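DNA alpha-glucosyltransferase (Enterobacteria phage T4, PDB 1Y6F) is a phage glycosyltransferase of the GT-B clan, built from two Rossmann-like domains with a ligand cleft between them. Local coordinates at residues Met4-Phe9 and Cys78-Ile83; Arg12-Cys17 and Thr48-His53; Val112-His117 and Arg135-Ile140; Pro179-Val184 and Leu308-Leu313. All coordinates share one frame; numbering follows the deposited sequence.

Contact 1. Residues Met4-Phe9 and Cys78-Ile83; sequences MRICIF and CDILII
Strands 5-9 and 80-83 run parallel, their axes 4.7 Å apart at an angle of 15°, and the ladder I6-I80, C7-L81, I8-I82 and F9-I83 fixes their register. Its rungs are nearly straight: I82 N meets C7 O at 2.9 Å with 179° at the hydrogen, and F9 N meets I82 O at 2.7 Å. At the entry to the ladder R5 O accepts two donors, D79 N and I80 N. The D79 carboxylate turns back across the strand end, where OD1 takes R5 N at 2.9 Å on its anti side, out of the carboxylate plane.

On one face I6 and I80 run alongside each other in the same direction. The bend of I6 at chi2 (-62°) swings its CD1 over to I80 CD1, 3.4 Å away, and M4 CE adds to this cluster. On the other face L81 CD2 reaches 4.0 Å from F9 CB and lies against C7 O and the C7 side chain.

R5 leads its guanidinium away to salt bridges with E36 and D77. Strand 36-42 flanks 5-10 on the far edge. Helix 18-32 covers the I6, I8 and I82 face, and helix 93-102 packs on F9 and I83.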
# COMPACT_ATOMS: atom_id res chain seq x y z
N MET C 4 0.55 5.05 26.37
CA MET C 4 0.49 6.44 25.92
C MET C 4 -0.72 6.78 25.07
O MET C 4 -1.50 5.91 24.69
CB MET C 4 1.77 6.79 25.15
CG MET C 4 2.99 6.73 26.04
SD MET C 4 4.52 6.67 25.14
CE MET C 4 4.89 8.39 25.05
N ARG C 5 -0.88 8.07 24.79
CA ARG C 5 -1.98 8.57 23.98
C ARG C 5 -1.39 8.93 22.59
O ARG C 5 -0.40 9.66 22.49
CB ARG C 5 -2.59 9.79 24.67
CG ARG C 5 -3.94 10.21 24.13
CD ARG C 5 -4.90 10.61 25.26
NE ARG C 5 -6.26 10.13 24.97
CZ ARG C 5 -7.05 10.63 24.03
NH1 ARG C 5 -8.26 10.11 23.84
NH2 ARG C 5 -6.66 11.66 23.29
N ILE C 6 -2.00 8.41 21.53
CA ILE C 6 -1.51 8.61 20.17
C ILE C 6 -2.51 9.30 19.25
O ILE C 6 -3.69 9.01 19.28
CB ILE C 6 -1.18 7.24 19.51
CG1 ILE C 6 -0.34 6.38 20.47
CG2 ILE C 6 -0.44 7.44 18.18
CD1 ILE C 6 0.99 6.97 20.83
N CYS C 7 -2.01 10.22 18.43
CA CYS C 7 -2.85 10.89 17.46
C CYS C 7 -2.23 10.68 16.08
O CYS C 7 -1.10 11.10 15.84
CB CYS C 7 -2.96 12.39 17.73
SG CYS C 7 -3.94 13.25 16.42
N ILE C 8 -2.96 10.00 15.20
CA ILE C 8 -2.48 9.74 13.85
C ILE C 8 -3.11 10.81 12.97
O ILE C 8 -4.33 10.90 12.87
CB ILE C 8 -2.89 8.33 13.38
CG1 ILE C 8 -2.34 7.30 14.38
CG2 ILE C 8 -2.35 8.08 11.98
CD1 ILE C 8 -2.71 5.89 14.11
N PHE C 9 -2.27 11.61 12.33
CA PHE C 9 -2.71 12.73 11.51
C PHE C 9 -2.36 12.59 10.04
O PHE C 9 -1.21 12.35 9.69
CB PHE C 9 -2.06 14.01 12.05
CG PHE C 9 -2.66 15.29 11.53
CD1 PHE C 9 -1.95 16.49 11.62
CD2 PHE C 9 -3.96 15.32 11.01
CE1 PHE C 9 -2.52 17.69 11.22
CE2 PHE C 9 -4.53 16.52 10.60
CZ PHE C 9 -3.82 17.71 10.70
N CYS C 78 -2.37 14.30 23.00
CA CYS C 78 -1.68 13.02 22.82
C CYS C 78 -0.30 13.12 23.45
O CYS C 78 0.05 14.14 24.03
CB CYS C 78 -1.51 12.71 21.33
SG CYS C 78 -0.56 13.98 20.45
N ASP C 79 0.47 12.06 23.32
CA ASP C 79 1.83 12.04 23.83
C ASP C 79 2.71 11.93 22.59
O ASP C 79 3.84 12.44 22.55
CB ASP C 79 2.03 10.84 24.75
CG ASP C 79 1.24 10.96 26.05
OD1 ASP C 79 0.58 9.97 26.43
OD2 ASP C 79 1.29 12.03 26.69
N ILE C 80 2.17 11.27 21.56
CA ILE C 80 2.85 11.04 20.29
C ILE C 80 1.96 11.46 19.14
O ILE C 80 0.83 10.99 19.01
CB ILE C 80 3.18 9.56 20.12
CG1 ILE C 80 4.08 9.09 21.26
CG2 ILE C 80 3.83 9.33 18.79
CD1 ILE C 80 4.34 7.62 21.24
N LEU C 81 2.46 12.36 18.32
CA LEU C 81 1.73 12.85 17.16
C LEU C 81 2.44 12.27 15.96
O LEU C 81 3.64 12.51 15.75
CB LEU C 81 1.79 14.37 17.08
CG LEU C 81 0.71 15.10 16.29
CD1 LEU C 81 1.37 16.13 15.39
CD2 LEU C 81 -0.12 14.11 15.50
N ILE C 82 1.69 11.51 15.18
CA ILE C 82 2.21 10.85 14.00
C ILE C 82 1.57 11.42 12.75
O ILE C 82 0.38 11.24 12.52
CB ILE C 82 1.92 9.35 14.09
CG1 ILE C 82 2.74 8.74 15.23
CG2 ILE C 82 2.20 8.68 12.79
CD1 ILE C 82 2.48 7.26 15.44
N ILE C 83 2.35 12.13 11.94
CA ILE C 83 1.84 12.72 10.70
C ILE C 83 2.23 11.83 9.52
O ILE C 83 3.42 11.64 9.25
CB ILE C 83 2.42 14.12 10.52
CG1 ILE C 83 2.13 14.96 11.77
CG2 ILE C 83 1.84 14.78 9.29
CD1 ILE C 83 2.63 16.40 11.68

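Contact 2. Residues Arg12-Cys17 and Thr48-His53; sequences RGLEGC and TRTSSH. With UPG (uridine-5'-diphosphate-glucose), chain E.
R49 reaches past E15 and C17 on its way to the uracil of UPG, and each of its atoms has a definable neighbour. CB sits 3.6 Å from E15 O, and CG is a little farther from the same carbonyl. CD passes C17 SG at 3.8 Å. The chain then bends at chi3 (72°), which turns the guanidinium towards the base: NH2 gives UPG O4 a hydrogen bond of 2.6 Å, and NE adds a weak one to the same oxygen. UPG C5 lies over one face of the guanidinium. The planar group is held by further partners, since NH1 forms a salt bridge with E238 and NH2 also bonds G236 O.

The two backbones come together at G16, whose CA approaches R49 O at 3.0 Å in a CA-H...O contact with 163° at the hydrogen; having no side chain, G16 lets them come this close. G16 O meets the H53 ring at its edge, near the ring plane, 3.1 Å from CE1, while H53 NE2 faces UPG O4C at 3.5 Å. S52 OG is 3.2 Å from UPG N3 and is hydrogen-bonded to Y278 O. Buried H53 ND1 has no modelled partner.

E15 OE1 accepts C17 N from above its carboxylate plane and OE2 bonds T20, so this glutamate braces the loop just before the helix for which C17 is the N-cap residue. A glycine-containing loop between the first strand and first helix of a Rossmann-like domain, placed beside the nucleotide-sugar, is consistent with the ligand cleft of a GT-B glycosyltransferase.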
# COMPACT_ATOMS: atom_id res chain seq x y z
N ARG C 12 -2.96 15.30 4.26
CA ARG C 12 -3.28 15.31 2.83
C ARG C 12 -4.78 15.05 2.69
O ARG C 12 -5.42 15.50 1.73
CB ARG C 12 -2.48 14.23 2.07
CG ARG C 12 -2.80 14.15 0.57
CD ARG C 12 -2.11 12.98 -0.14
NE ARG C 12 -2.50 12.89 -1.55
CZ ARG C 12 -2.24 11.85 -2.35
NH1 ARG C 12 -1.59 10.79 -1.89
NH2 ARG C 12 -2.64 11.87 -3.62
N GLY C 13 -5.33 14.34 3.66
CA GLY C 13 -6.74 13.98 3.66
C GLY C 13 -6.81 12.47 3.68
O GLY C 13 -5.78 11.81 3.72
N LEU C 14 -8.01 11.90 3.67
CA LEU C 14 -8.12 10.45 3.67
C LEU C 14 -8.28 9.98 2.22
O LEU C 14 -9.38 9.99 1.67
CB LEU C 14 -9.30 10.02 4.53
CG LEU C 14 -9.24 8.57 5.00
CD1 LEU C 14 -9.84 8.46 6.39
CD2 LEU C 14 -9.95 7.67 4.00
N GLU C 15 -7.17 9.56 1.60
CA GLU C 15 -7.18 9.14 0.20
C GLU C 15 -7.68 7.73 -0.13
O GLU C 15 -8.10 7.46 -1.25
CB GLU C 15 -5.79 9.34 -0.44
CG GLU C 15 -4.61 9.33 0.53
CD GLU C 15 -4.37 7.98 1.19
OE1 GLU C 15 -3.87 7.05 0.52
OE2 GLU C 15 -4.69 7.85 2.39
N GLY C 16 -7.63 6.82 0.84
CA GLY C 16 -8.11 5.48 0.58
C GLY C 16 -7.13 4.51 -0.05
O GLY C 16 -7.54 3.50 -0.62
N CYS C 17 -5.83 4.80 0.03
CA CYS C 17 -4.84 3.88 -0.52
C CYS C 17 -3.81 3.50 0.55
O CYS C 17 -4.16 3.29 1.71
CB CYS C 17 -4.14 4.51 -1.73
SG CYS C 17 -5.25 4.95 -3.11
N THR C 48 -11.87 10.06 -4.33
CA THR C 48 -12.75 9.04 -4.87
C THR C 48 -12.78 7.82 -3.97
O THR C 48 -13.84 7.41 -3.46
CB THR C 48 -12.24 8.58 -6.25
OG1 THR C 48 -11.59 9.68 -6.91
CG2 THR C 48 -13.38 8.08 -7.11
N ARG C 49 -11.60 7.24 -3.77
CA ARG C 49 -11.41 6.02 -2.99
C ARG C 49 -11.46 6.20 -1.48
O ARG C 49 -10.80 5.48 -0.74
CB ARG C 49 -10.08 5.39 -3.41
CG ARG C 49 -9.59 5.97 -4.73
CD ARG C 49 -8.37 5.28 -5.28
NE ARG C 49 -8.68 3.95 -5.80
CZ ARG C 49 -8.04 3.38 -6.81
NH1 ARG C 49 -7.05 4.03 -7.43
NH2 ARG C 49 -8.38 2.17 -7.22
N THR C 50 -12.27 7.15 -1.02
CA THR C 50 -12.42 7.46 0.40
C THR C 50 -13.08 6.38 1.25
O THR C 50 -12.95 6.38 2.47
CB THR C 50 -13.21 8.77 0.58
OG1 THR C 50 -13.49 8.98 1.98
CG2 THR C 50 -14.54 8.70 -0.19
N SER C 51 -13.80 5.46 0.62
CA SER C 51 -14.49 4.41 1.37
C SER C 51 -13.90 3.01 1.21
O SER C 51 -14.45 2.02 1.72
CB SER C 51 -15.97 4.40 0.97
OG SER C 51 -16.53 5.69 1.06
N SER C 52 -12.79 2.91 0.50
CA SER C 52 -12.14 1.63 0.28
C SER C 52 -11.90 0.85 1.57
O SER C 52 -11.95 -0.38 1.57
CB SER C 52 -10.81 1.87 -0.43
OG SER C 52 -11.03 2.35 -1.74
N HIS C 53 -11.64 1.56 2.66
CA HIS C 53 -11.42 0.91 3.96
C HIS C 53 -12.47 1.40 4.94
O HIS C 53 -12.98 2.51 4.80
CB HIS C 53 -10.03 1.24 4.48
CG HIS C 53 -8.94 1.03 3.49
ND1 HIS C 53 -8.66 1.93 2.48
CD2 HIS C 53 -8.08 0.00 3.32
CE1 HIS C 53 -7.68 1.47 1.73
NE2 HIS C 53 -7.31 0.30 2.22
N1 UPG E . -7.10 -0.35 -2.24
C2 UPG E . -8.46 -0.40 -2.08
N3 UPG E . -9.19 0.07 -3.14
C4 UPG E . -8.70 0.58 -4.33
C5 UPG E . -7.27 0.57 -4.43
C6 UPG E . -6.54 0.12 -3.41
O2 UPG E . -8.99 -0.85 -1.08
O4 UPG E . -9.48 1.03 -5.16
C1C UPG E . -6.26 -0.76 -1.12
C2C UPG E . -5.32 -1.94 -1.37
O2C UPG E . -5.98 -3.15 -1.12
C3C UPG E . -4.23 -1.66 -0.34
C4C UPG E . -4.12 -0.14 -0.38
O4C UPG E . -5.43 0.33 -0.78
O3C UPG E . -4.67 -2.06 0.95
C5C UPG E . -3.08 0.40 -1.34
O5C UPG E . -1.80 0.29 -0.75
PA UPG E . -0.52 -0.15 -1.58
O1A UPG E . 0.64 0.07 -0.69
O2A UPG E . -0.77 -1.51 -2.14
O3A UPG E . -0.47 0.89 -2.84
PB UPG E . -0.30 2.52 -2.86
O1B UPG E . 0.64 2.84 -3.96
O2B UPG E . -1.66 3.09 -2.90
O3B UPG E . 0.40 2.84 -1.46
C1' UPG E . 1.40 3.87 -1.19
C2' UPG E . 2.76 3.65 -1.86
C3' UPG E . 3.26 2.27 -1.43
C4' UPG E . 3.39 2.21 0.10
C5' UPG E . 2.09 2.67 0.80
C6' UPG E . 2.26 2.88 2.29
O2' UPG E . 2.66 3.75 -3.27
O3' UPG E . 4.52 1.98 -2.04
O4' UPG E . 3.68 0.87 0.50
O5' UPG E . 1.60 3.93 0.24
O6' UPG E . 3.63 3.00 2.66

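Contact 3. Residues Val112-His117 and Arg135-Ile140. With UPG (uridine-5'-diphosphate-glucose), chain E.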
# COMPACT_ATOMS: atom_id res chain seq x y z
N VAL C 112 6.74 14.40 18.08
CA VAL C 112 6.25 14.38 16.71
C VAL C 112 6.96 13.38 15.81
O VAL C 112 8.16 13.49 15.58
CB VAL C 112 6.38 15.77 16.07
CG1 VAL C 112 5.87 15.73 14.63
CG2 VAL C 112 5.59 16.78 16.90
N VAL C 113 6.20 12.42 15.30
CA VAL C 113 6.73 11.39 14.44
C VAL C 113 6.24 11.59 13.02
O VAL C 113 5.05 11.78 12.79
CB VAL C 113 6.29 10.00 14.91
CG1 VAL C 113 6.78 8.92 13.94
CG2 VAL C 113 6.80 9.74 16.30
N VAL C 114 7.17 11.55 12.06
CA VAL C 114 6.81 11.74 10.66
C VAL C 114 7.20 10.59 9.75
O VAL C 114 8.36 10.18 9.69
CB VAL C 114 7.45 12.99 10.10
CG1 VAL C 114 7.42 12.94 8.58
CG2 VAL C 114 6.72 14.21 10.61
N TYR C 115 6.21 10.08 9.01
CA TYR C 115 6.43 8.98 8.09
C TYR C 115 6.27 9.55 6.69
O TYR C 115 5.33 10.29 6.42
CB TYR C 115 5.39 7.87 8.28
CG TYR C 115 5.62 6.95 9.45
CD1 TYR C 115 6.25 5.72 9.29
CD2 TYR C 115 5.17 7.29 10.72
CE1 TYR C 115 6.42 4.85 10.35
CE2 TYR C 115 5.33 6.42 11.80
CZ TYR C 115 5.95 5.20 11.61
OH TYR C 115 6.07 4.33 12.67
N GLN C 116 7.22 9.22 5.82
CA GLN C 116 7.16 9.66 4.43
C GLN C 116 6.85 8.39 3.66
O GLN C 116 7.69 7.50 3.56
CB GLN C 116 8.50 10.26 3.99
CG GLN C 116 8.56 10.58 2.51
CD GLN C 116 7.30 11.30 2.02
OE1 GLN C 116 7.02 12.45 2.39
NE2 GLN C 116 6.52 10.61 1.17
N HIS C 117 5.64 8.30 3.11
CA HIS C 117 5.18 7.12 2.38
C HIS C 117 5.36 7.11 0.86
O HIS C 117 5.11 6.09 0.23
CB HIS C 117 3.71 6.89 2.70
CG HIS C 117 3.46 6.64 4.15
ND1 HIS C 117 3.67 5.42 4.74
CD2 HIS C 117 3.00 7.46 5.12
CE1 HIS C 117 3.36 5.49 6.02
NE2 HIS C 117 2.95 6.72 6.28
N ARG C 135 11.34 19.36 9.77
CA ARG C 135 12.15 20.07 10.77
C ARG C 135 11.55 19.99 12.18
O ARG C 135 12.28 19.98 13.17
CB ARG C 135 12.36 21.54 10.38
CG ARG C 135 13.30 21.78 9.19
CD ARG C 135 13.64 23.28 8.99
NE ARG C 135 14.25 23.55 7.69
CZ ARG C 135 15.46 23.14 7.32
NH1 ARG C 135 16.22 22.43 8.15
NH2 ARG C 135 15.91 23.40 6.09
N ARG C 136 10.22 19.95 12.26
CA ARG C 136 9.53 19.87 13.55
C ARG C 136 9.53 18.45 14.14
O ARG C 136 9.33 18.26 15.33
CB ARG C 136 8.09 20.35 13.40
CG ARG C 136 7.19 20.04 14.59
CD ARG C 136 7.54 20.91 15.79
NE ARG C 136 7.43 20.17 17.05
CZ ARG C 136 6.82 20.62 18.13
NH1 ARG C 136 6.25 21.82 18.12
NH2 ARG C 136 6.77 19.88 19.23
N ALA C 137 9.76 17.46 13.29
CA ALA C 137 9.77 16.07 13.72
C ALA C 137 10.93 15.69 14.64
O ALA C 137 12.06 16.17 14.50
CB ALA C 137 9.76 15.16 12.50
N ASP C 138 10.64 14.79 15.58
CA ASP C 138 11.62 14.29 16.53
C ASP C 138 12.08 12.94 15.99
O ASP C 138 13.12 12.42 16.40
CB ASP C 138 10.99 14.12 17.92
CG ASP C 138 10.60 15.45 18.55
OD1 ASP C 138 9.44 15.57 19.03
OD2 ASP C 138 11.45 16.38 18.58
N VAL C 139 11.30 12.39 15.07
CA VAL C 139 11.60 11.11 14.45
C VAL C 139 11.08 11.12 13.01
O VAL C 139 9.99 11.63 12.75
CB VAL C 139 10.96 9.92 15.21
CG1 VAL C 139 11.16 8.61 14.42
CG2 VAL C 139 11.59 9.78 16.58
N ILE C 140 11.86 10.55 12.09
CA ILE C 140 11.49 10.50 10.68
C ILE C 140 11.73 9.11 10.11
O ILE C 140 12.71 8.44 10.46
CB ILE C 140 12.32 11.50 9.84
CG1 ILE C 140 12.26 12.89 10.47
CG2 ILE C 140 11.77 11.57 8.43
CD1 ILE C 140 13.30 13.84 9.90
N1 UPG E . -7.10 -0.35 -2.24
C2 UPG E . -8.46 -0.40 -2.08
N3 UPG E . -9.19 0.07 -3.14
C4 UPG E . -8.70 0.58 -4.33
C5 UPG E . -7.27 0.57 -4.43
C6 UPG E . -6.54 0.12 -3.41
O2 UPG E . -8.99 -0.85 -1.08
O4 UPG E . -9.48 1.03 -5.16
C1C UPG E . -6.26 -0.76 -1.12
C2C UPG E . -5.32 -1.94 -1.37
O2C UPG E . -5.98 -3.15 -1.12
C3C UPG E . -4.23 -1.66 -0.34
C4C UPG E . -4.12 -0.14 -0.38
O4C UPG E . -5.43 0.33 -0.78
O3C UPG E . -4.67 -2.06 0.95
C5C UPG E . -3.08 0.40 -1.34
O5C UPG E . -1.80 0.29 -0.75
PA UPG E . -0.52 -0.15 -1.58
O1A UPG E . 0.64 0.07 -0.69
O2A UPG E . -0.77 -1.51 -2.14
O3A UPG E . -0.47 0.89 -2.84
PB UPG E . -0.30 2.52 -2.86
O1B UPG E . 0.64 2.84 -3.96
O2B UPG E . -1.66 3.09 -2.90
O3B UPG E . 0.40 2.84 -1.46
C1' UPG E . 1.40 3.87 -1.19
C2' UPG E . 2.76 3.65 -1.86
C3' UPG E . 3.26 2.27 -1.43
C4' UPG E . 3.39 2.21 0.10
C5' UPG E . 2.09 2.67 0.80
C6' UPG E . 2.26 2.88 2.29
O2' UPG E . 2.66 3.75 -3.27
O3' UPG E . 4.52 1.98 -2.04
O4' UPG E . 3.68 0.87 0.50
O5' UPG E . 1.60 3.93 0.24
O6' UPG E . 3.63 3.00 2.66
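V112 overlaps the guanidinium end of R136, the two side chains crossing at about a right angle with CG2 3.9 Å from NE. The valine places this methyl beside its own backbone N, while R136 bends at chi2 (71°) to come back beside it; NH1 of the arginine goes on to bond I106 O. V112 N donates to D138 OD1 at 3.1 Å, on the anti side of the carboxylate and 26° out of its plane. V112 O receives D138 N at 2.8 Å, in the carbonyl plane, and a weaker, longer bond from V139 N. D138 thus closes both polar ends of one residue, pinning the turn between helix and strand to the start of its neighbour.

Strand 111-115, helix 130-136 and strand 139-142 form a beta-alpha-beta crossover of the first Rossmann-like domain, which makes the bridges V113-V139 and V114-I140 parallel. V114 N meets V139 O at 2.9 Å. On the V114 and I140 face of the sheet V114 CG2 packs 3.7 Å from A137 CB, and T133 of the helix also touches V114. Across the other edge of strand 111-115, backbone bonds join V113 and Y115 to strand 80-85.

Beyond the strand H117 turns its ring to the sugar: ND1 lies 3.2 Å from UPG O6', the oxygen near the ring plane at its edge, a hydrogen bond in which either could donate. NE2 is tied to N84 OD1.

Contact 4. Residues Pro179-Val184 and Leu308-Leu313; sequences PPMDIV and LEYTHL. With UPG (uridine-5'-diphosphate-glucose), chain E.
Y310 opens the helix 310-317 whose N-terminal end faces the diphosphate of UPG, as in the nucleotide-sugar site of a GT-B glycosyltransferase, and its ring fills the space between that helix and the 179-181 loop. This is the tightly packed part. With CG beside its own backbone N (chi1 -74°), the ring reaches across until OH donates to P180 O at 2.6 Å, the hydroxyl tilted out of the carbonyl plane. M181 CB comes in at the ring edge, 3.6 Å from CE2. The sulfur follows along the same edge, SD lying 5.5 Å from the centroid and 81° off the ring normal, a Met-aromatic contact. The bent end of M181 then carries CE to 3.5 Å from L313 CB, the two side chains passing antiparallel. P179 wedges in beside this group, its CG 3.2 Å from L308 O.

The packing thins towards helix 183-190. I183 makes no close contact with 308-313, and V184 beyond it is exposed. At this outer end D182 N-caps its helix through K185 N and has a salt bridge with K32, while I183 and V184 lie on Y381 of helix 370-388.

On the ligand side E309, at the N-cap position of helix 310-317, has a salt bridge with K212. The first turn offers a weak bond from Y310 N to UPG O1A and a firmer one from T311 N to UPG O2A, 2.9 Å. The same oxygen is gripped a second time by T311 OG1, at 2.7 Å.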
# COMPACT_ATOMS: atom_id res chain seq x y z
N PRO C 179 5.74 -0.87 5.73
CA PRO C 179 4.31 -0.64 5.99
C PRO C 179 3.72 -1.99 6.38
O PRO C 179 3.43 -2.82 5.53
CB PRO C 179 3.81 -0.13 4.65
CG PRO C 179 4.71 -0.84 3.66
CD PRO C 179 6.06 -0.73 4.30
N PRO C 180 3.53 -2.23 7.68
CA PRO C 180 2.99 -3.49 8.19
C PRO C 180 1.49 -3.65 8.12
O PRO C 180 0.75 -2.70 7.92
CB PRO C 180 3.47 -3.52 9.64
CG PRO C 180 3.98 -2.07 9.94
CD PRO C 180 3.55 -1.23 8.76
N MET C 181 1.05 -4.88 8.31
CA MET C 181 -0.35 -5.24 8.30
C MET C 181 -0.52 -6.51 9.14
O MET C 181 0.38 -7.34 9.18
CB MET C 181 -0.81 -5.50 6.87
CG MET C 181 -2.12 -6.25 6.76
SD MET C 181 -2.62 -6.39 5.04
CE MET C 181 -2.22 -8.12 4.68
N ASP C 182 -1.65 -6.64 9.82
CA ASP C 182 -1.91 -7.83 10.62
C ASP C 182 -2.36 -8.93 9.67
O ASP C 182 -3.55 -9.10 9.41
CB ASP C 182 -3.00 -7.57 11.65
CG ASP C 182 -3.20 -8.74 12.58
OD1 ASP C 182 -2.80 -9.86 12.20
OD2 ASP C 182 -3.75 -8.53 13.68
N ILE C 183 -1.39 -9.66 9.14
CA ILE C 183 -1.66 -10.71 8.18
C ILE C 183 -2.62 -11.80 8.66
O ILE C 183 -3.47 -12.26 7.90
CB ILE C 183 -0.33 -11.32 7.70
CG1 ILE C 183 0.43 -10.25 6.90
CG2 ILE C 183 -0.57 -12.55 6.85
CD1 ILE C 183 1.78 -10.70 6.39
N VAL C 184 -2.50 -12.19 9.92
CA VAL C 184 -3.36 -13.23 10.48
C VAL C 184 -4.84 -12.86 10.45
O VAL C 184 -5.69 -13.70 10.14
CB VAL C 184 -2.98 -13.53 11.94
CG1 VAL C 184 -3.89 -14.61 12.49
CG2 VAL C 184 -1.52 -13.97 12.01
N LEU C 308 7.50 -4.04 1.17
CA LEU C 308 6.60 -4.69 0.25
C LEU C 308 5.38 -3.74 0.38
O LEU C 308 5.34 -2.91 1.29
CB LEU C 308 6.30 -6.10 0.76
CG LEU C 308 6.27 -7.25 -0.24
CD1 LEU C 308 7.37 -7.08 -1.27
CD2 LEU C 308 6.39 -8.57 0.50
N GLU C 309 4.42 -3.82 -0.54
CA GLU C 309 3.23 -2.96 -0.49
C GLU C 309 2.02 -3.72 0.06
O GLU C 309 2.00 -4.95 0.05
CB GLU C 309 2.91 -2.45 -1.89
CG GLU C 309 3.76 -1.27 -2.32
CD GLU C 309 3.83 -1.10 -3.83
OE1 GLU C 309 4.74 -1.68 -4.46
OE2 GLU C 309 2.96 -0.40 -4.39
N TYR C 310 1.01 -3.00 0.54
CA TYR C 310 -0.17 -3.68 1.07
C TYR C 310 -0.81 -4.63 0.07
O TYR C 310 -1.29 -5.70 0.47
CB TYR C 310 -1.21 -2.67 1.58
CG TYR C 310 -0.78 -2.06 2.88
CD1 TYR C 310 -0.32 -0.74 2.95
CD2 TYR C 310 -0.75 -2.83 4.04
CE1 TYR C 310 0.16 -0.21 4.14
CE2 TYR C 310 -0.28 -2.32 5.22
CZ TYR C 310 0.18 -1.01 5.28
OH TYR C 310 0.64 -0.53 6.47
N THR C 311 -0.83 -4.25 -1.21
CA THR C 311 -1.40 -5.13 -2.22
C THR C 311 -0.59 -6.43 -2.27
O THR C 311 -1.15 -7.49 -2.55
CB THR C 311 -1.46 -4.47 -3.63
OG1 THR C 311 -0.35 -3.59 -3.82
CG2 THR C 311 -2.75 -3.68 -3.79
N HIS C 312 0.71 -6.36 -1.99
CA HIS C 312 1.56 -7.56 -1.98
C HIS C 312 1.07 -8.44 -0.82
O HIS C 312 0.77 -9.62 -1.01
CB HIS C 312 3.04 -7.22 -1.70
CG HIS C 312 3.77 -6.57 -2.84
ND1 HIS C 312 4.07 -7.23 -4.01
CD2 HIS C 312 4.30 -5.33 -2.97
CE1 HIS C 312 4.75 -6.43 -4.81
NE2 HIS C 312 4.91 -5.27 -4.20
N LEU C 313 0.99 -7.86 0.37
CA LEU C 313 0.59 -8.61 1.57
C LEU C 313 -0.84 -9.15 1.53
O LEU C 313 -1.11 -10.22 2.07
CB LEU C 313 0.76 -7.74 2.82
CG LEU C 313 2.10 -7.02 2.95
CD1 LEU C 313 2.16 -6.24 4.26
CD2 LEU C 313 3.24 -8.04 2.88
N1 UPG E . -7.10 -0.35 -2.24
C2 UPG E . -8.46 -0.40 -2.08
N3 UPG E . -9.19 0.07 -3.14
C4 UPG E . -8.70 0.58 -4.33
C5 UPG E . -7.27 0.57 -4.43
C6 UPG E . -6.54 0.12 -3.41
O2 UPG E . -8.99 -0.85 -1.08
O4 UPG E . -9.48 1.03 -5.16
C1C UPG E . -6.26 -0.76 -1.12
C2C UPG E . -5.32 -1.94 -1.37
O2C UPG E . -5.98 -3.15 -1.12
C3C UPG E . -4.23 -1.66 -0.34
C4C UPG E . -4.12 -0.14 -0.38
O4C UPG E . -5.43 0.33 -0.78
O3C UPG E . -4.67 -2.06 0.95
C5C UPG E . -3.08 0.40 -1.34
O5C UPG E . -1.80 0.29 -0.75
PA UPG E . -0.52 -0.15 -1.58
O1A UPG E . 0.64 0.07 -0.69
O2A UPG E . -0.77 -1.51 -2.14
O3A UPG E . -0.47 0.89 -2.84
PB UPG E . -0.30 2.52 -2.86
O1B UPG E . 0.64 2.84 -3.96
O2B UPG E . -1.66 3.09 -2.90
O3B UPG E . 0.40 2.84 -1.46
C1' UPG E . 1.40 3.87 -1.19
C2' UPG E . 2.76 3.65 -1.86
C3' UPG E . 3.26 2.27 -1.43
C4' UPG E . 3.39 2.21 0.10
C5' UPG E . 2.09 2.67 0.80
C6' UPG E . 2.26 2.88 2.29
O2' UPG E . 2.66 3.75 -3.27
O3' UPG E . 4.52 1.98 -2.04
O4' UPG E . 3.68 0.87 0.50
O5' UPG E . 1.60 3.93 0.24
O6' UPG E . 3.63 3.00 2.66

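How the contacts relate
Contacts 1 and 3 belong to the same parallel sheet and share a border: strands 80-85 and 111-115 are neighbours in it. Both rest on backbone ladders and aliphatic side chains, although contact 3 has an exposed corner at D138. Contacts 2 and 4 lack such ladders; they are loops and helix starts with centres 17 Å apart, and both touch UPG, with hydrogen bonds to the uracil and to the phosphate respectively. Contact 3 joins them at the ligand only through H117. All four are mostly buried, but contacts 2 and 4, centred about 12 and 7 Å from the centre of the chain against 21 and 19 Å for contacts 1 and 3, do more of their polar work on the ligand.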